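Local coordinates for protein polyketide synthase PksL (Bacillus subtilis, PDB 5E1V) that probably dehydrates beta-hydroxyacyl intermediates, as a monomeric dehydratase domain in a split module of the trans-AT polyketide synthase that makes bacillaene, at residues 241-244 / 249-252; 160-165 / 200-205. All coordinates share one frame; numbering follows the deposited sequence.

Contact 1 of 2, residues 241-244 / 249-252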
# COMPACT_ATOMS: atom_id res chain seq x y z
N SER A 241 -9.83 11.92 9.69
CA SER A 241 -8.45 11.64 9.28
C SER A 241 -8.12 12.12 7.85
O SER A 241 -6.93 12.26 7.48
CB SER A 241 -8.17 10.13 9.38
OG SER A 241 -8.69 9.43 8.27
N VAL A 242 -9.14 12.33 7.04
CA VAL A 242 -8.90 12.59 5.63
C VAL A 242 -8.93 14.08 5.44
O VAL A 242 -9.81 14.76 5.98
CB VAL A 242 -9.92 11.88 4.73
CG1 VAL A 242 -9.94 10.38 5.02
CG2 VAL A 242 -11.34 12.45 4.90
N ARG A 243 -7.97 14.60 4.69
CA ARG A 243 -8.01 15.99 4.36
C ARG A 243 -7.30 16.21 3.04
O ARG A 243 -6.57 15.34 2.57
CB ARG A 243 -7.44 16.82 5.53
CG ARG A 243 -5.95 17.08 5.49
CD ARG A 243 -5.46 17.58 6.84
NE ARG A 243 -4.13 17.07 7.17
CZ ARG A 243 -3.88 15.80 7.51
NH1 ARG A 243 -4.87 14.91 7.58
NH2 ARG A 243 -2.64 15.41 7.79
N ARG A 244 -7.60 17.33 2.38
CA ARG A 244 -6.77 17.84 1.25
C ARG A 244 -6.18 19.22 1.52
O ARG A 244 -6.90 20.13 1.92
CB ARG A 244 -7.58 17.90 -0.04
CG ARG A 244 -6.77 18.41 -1.26
CD ARG A 244 -7.66 18.49 -2.51
NE ARG A 244 -8.63 19.58 -2.36
CZ ARG A 244 -8.34 20.87 -2.55
NH1 ARG A 244 -7.12 21.25 -2.93
NH2 ARG A 244 -9.28 21.79 -2.36
N ILE A 249 -3.00 15.08 -0.39
CA ILE A 249 -4.11 14.47 0.34
C ILE A 249 -3.51 13.56 1.39
O ILE A 249 -2.38 13.05 1.18
CB ILE A 249 -5.09 13.68 -0.55
CG1 ILE A 249 -4.40 12.54 -1.33
CG2 ILE A 249 -5.76 14.63 -1.54
CD1 ILE A 249 -5.34 11.46 -1.83
N TYR A 250 -4.25 13.40 2.49
CA TYR A 250 -3.84 12.66 3.67
C TYR A 250 -4.99 11.83 4.12
O TYR A 250 -6.14 12.28 4.09
CB TYR A 250 -3.49 13.62 4.83
CG TYR A 250 -2.47 14.71 4.55
CD1 TYR A 250 -2.83 15.87 3.84
CD2 TYR A 250 -1.17 14.64 5.04
CE1 TYR A 250 -1.91 16.86 3.59
CE2 TYR A 250 -0.25 15.65 4.81
CZ TYR A 250 -0.65 16.76 4.08
OH TYR A 250 0.23 17.76 3.87
N VAL A 251 -4.72 10.59 4.53
CA VAL A 251 -5.73 9.73 5.07
C VAL A 251 -5.04 8.79 6.08
O VAL A 251 -3.84 8.64 6.04
CB VAL A 251 -6.38 8.82 4.02
CG1 VAL A 251 -7.09 9.66 2.98
CG2 VAL A 251 -5.32 7.99 3.30
N THR A 252 -5.82 8.17 6.95
CA THR A 252 -5.29 7.23 7.91
C THR A 252 -6.12 5.96 7.68
O THR A 252 -7.35 5.99 7.71
CB THR A 252 -5.27 7.72 9.39
OG1 THR A 252 -4.16 8.59 9.63
CG2 THR A 252 -5.05 6.49 10.32
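The carbonyl O of Y250 is gripped by two consecutive residues of 241-244: R243 N donates to it at 3.0 Å, and the CA-H of V242 points at it with CA 3.2 Å away. R243 O receives Y250 N in return, also at 3.0 Å, which makes R243 and Y250 an antiparallel hydrogen-bonded pair of a beta hairpin; R244 and I249 follow as a non-hydrogen-bonded pair. On the R243 face the guanidinium lies nearly flat over the Y250 ring, planes 16° apart. It is shifted off centre: R243 NH2 stands 3.2 Å from Y250 CD2, while R243 NH1 lies against Y250 CB. With chi1 at 90°, CG of R243 sits between backbone N and carbonyl carbon, and the bend at chi3 helps lay the chain across the ring. E245 pairs with NE in a salt bridge and N268 accepts from NH2. With a leucine in place of R243, E245 and N268 would probably lose their partner and the Y250 ring its stacked cation. Beyond V242 CG1, 3.6 Å from V251 CG1, S241 OG bonds to K238 O and takes only a weak, secondary bond from T252 N. Stack and outside partners together probably hold the guanidinium at one rotation, its charge against E245.

Contact 2 of 2, residues 160-165 / 200-205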
# COMPACT_ATOMS: atom_id res chain seq x y z
N GLY A 160 -15.03 -6.56 -3.31
CA GLY A 160 -15.80 -6.03 -2.18
C GLY A 160 -16.54 -4.73 -2.48
O GLY A 160 -16.82 -4.41 -3.64
N CYS A 161 -16.81 -3.96 -1.43
CA CYS A 161 -17.76 -2.84 -1.47
C CYS A 161 -17.44 -1.88 -0.36
O CYS A 161 -16.72 -2.21 0.57
CB CYS A 161 -19.19 -3.33 -1.32
SG CYS A 161 -19.38 -4.16 0.26
N ILE A 162 -17.95 -0.66 -0.51
CA ILE A 162 -17.69 0.41 0.40
C ILE A 162 -19.01 0.80 1.12
O ILE A 162 -19.95 1.29 0.47
CB ILE A 162 -17.15 1.63 -0.34
CG1 ILE A 162 -15.84 1.29 -1.13
CG2 ILE A 162 -16.95 2.78 0.65
CD1 ILE A 162 -15.32 2.50 -1.90
N TYR A 163 -19.00 0.66 2.44
CA TYR A 163 -20.08 1.11 3.35
C TYR A 163 -19.84 2.52 3.80
O TYR A 163 -18.93 2.75 4.61
CB TYR A 163 -20.14 0.23 4.58
CG TYR A 163 -20.38 -1.20 4.24
CD1 TYR A 163 -21.64 -1.65 3.86
CD2 TYR A 163 -19.33 -2.13 4.25
CE1 TYR A 163 -21.87 -2.98 3.53
CE2 TYR A 163 -19.54 -3.47 3.94
CZ TYR A 163 -20.81 -3.89 3.56
OH TYR A 163 -21.03 -5.22 3.24
N GLU A 164 -20.64 3.44 3.27
CA GLU A 164 -20.53 4.88 3.50
C GLU A 164 -21.45 5.39 4.63
O GLU A 164 -22.61 4.96 4.74
CB GLU A 164 -20.90 5.66 2.23
CG GLU A 164 -20.17 5.29 0.96
CD GLU A 164 -20.75 5.99 -0.26
OE1 GLU A 164 -21.95 5.75 -0.56
OE2 GLU A 164 -20.01 6.76 -0.91
N GLU A 165 -20.94 6.33 5.42
CA GLU A 165 -21.79 7.10 6.32
C GLU A 165 -21.18 8.47 6.65
O GLU A 165 -20.05 8.76 6.26
CB GLU A 165 -22.10 6.30 7.58
CG GLU A 165 -20.89 5.88 8.39
CD GLU A 165 -21.22 5.80 9.86
OE1 GLU A 165 -21.54 6.87 10.45
OE2 GLU A 165 -21.16 4.69 10.42
N ALA A 200 -10.12 4.86 0.27
CA ALA A 200 -9.79 6.20 0.79
C ALA A 200 -9.95 7.33 -0.20
O ALA A 200 -10.46 8.39 0.13
CB ALA A 200 -8.37 6.23 1.29
N ASN A 201 -9.50 7.11 -1.42
CA ASN A 201 -9.60 8.10 -2.44
C ASN A 201 -11.10 8.29 -2.81
O ASN A 201 -11.51 9.41 -3.13
CB ASN A 201 -8.72 7.76 -3.64
CG ASN A 201 -8.53 8.94 -4.58
OD1 ASN A 201 -7.43 9.54 -4.66
ND2 ASN A 201 -9.60 9.29 -5.30
N HIS A 202 -11.90 7.24 -2.71
CA HIS A 202 -13.34 7.40 -2.96
C HIS A 202 -14.05 8.25 -1.88
O HIS A 202 -15.03 8.94 -2.18
CB HIS A 202 -14.05 6.05 -3.09
CG HIS A 202 -15.54 6.15 -3.02
ND1 HIS A 202 -16.31 6.46 -4.13
CD2 HIS A 202 -16.40 6.02 -1.98
CE1 HIS A 202 -17.58 6.50 -3.77
NE2 HIS A 202 -17.66 6.23 -2.48
N LEU A 203 -13.55 8.21 -0.64
CA LEU A 203 -14.10 9.04 0.45
C LEU A 203 -13.63 10.49 0.32
O LEU A 203 -14.30 11.43 0.76
CB LEU A 203 -13.67 8.46 1.81
CG LEU A 203 -14.04 9.22 3.09
CD1 LEU A 203 -15.55 9.45 3.22
CD2 LEU A 203 -13.49 8.50 4.30
N LEU A 204 -12.48 10.68 -0.32
CA LEU A 204 -11.95 12.01 -0.55
C LEU A 204 -12.62 12.79 -1.66
O LEU A 204 -12.35 13.98 -1.83
CB LEU A 204 -10.48 11.90 -0.90
CG LEU A 204 -9.59 12.05 0.30
CD1 LEU A 204 -8.15 11.62 -0.03
CD2 LEU A 204 -9.63 13.50 0.76
N THR A 205 -13.46 12.10 -2.43
CA THR A 205 -14.05 12.69 -3.64
C THR A 205 -14.60 14.12 -3.43
O THR A 205 -14.12 15.04 -4.09
CB THR A 205 -15.17 11.81 -4.20
OG1 THR A 205 -16.11 11.56 -3.16
CG2 THR A 205 -14.61 10.49 -4.70
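H202 and E164 meet with their side chains crossing at about a right angle, the imidazole coming from helix 190-203 and the carboxylate from strand 159-165. The bond is H202 NE2 to E164 OE2, 2.9 Å long and fairly straight, with 160° at the hydrogen. Its two ends are not alike. On the histidine side, the acceptor lies close to the ring plane at the ring's edge, as an N-H donor requires; on the glutamate side, the nitrogen approaches from above the carboxylate plane, 44° out of it. The two flat groups are turned 33° against each other and do not stack.

Torsions explain the reach. CG of H202 is anti to the backbone N, which carries the ring away from the helix toward the strand, whereas E164 bridges the distance with a chain extended beyond CG. I162, two residues before E164, meets the imidazole obliquely, with its CD1 3.7 Å from H202 CD2 and 4.0 Å from H202 CB, an apolar buttress beside the polar bond. V136 of the neighbouring strand 134-137 touches both H202 and E164. On the helix side, T205 OG1 donates to H202 O at 3.0 Å, tying the next residues back to the histidine's backbone.

Of the 145 Å² buried here, H202 supplies about half. A single His-carboxylate hydrogen bond is thus the sole polar link between helix end and strand in this part of a HotDog-clan domain. A carboxylate at NE2 would tend to favour the protonated form of the imidazole.

In the fold
Along the chain, contact 2 comes first: strand 159-165 is brought against the end of helix 190-203, closing a loop of 34 residues that contains strand 168-174 and most of that helix. Contact 1 opens only later, after strand 215-225, and closes the tight turn joining strands 232-245 and 248-256, with four residues between its segments. The two loops are therefore in series, neither nested nor crossed. Their centres lie about 13 Å apart, and they touch where V251 CG1 is 3.7 Å from L204 CD1. A200 against V251 and L203 against V242 pack helix 190-203 on the hairpin, while H202 reaches strand 159-165: a helix packed against antiparallel strands, as in HotDog folds.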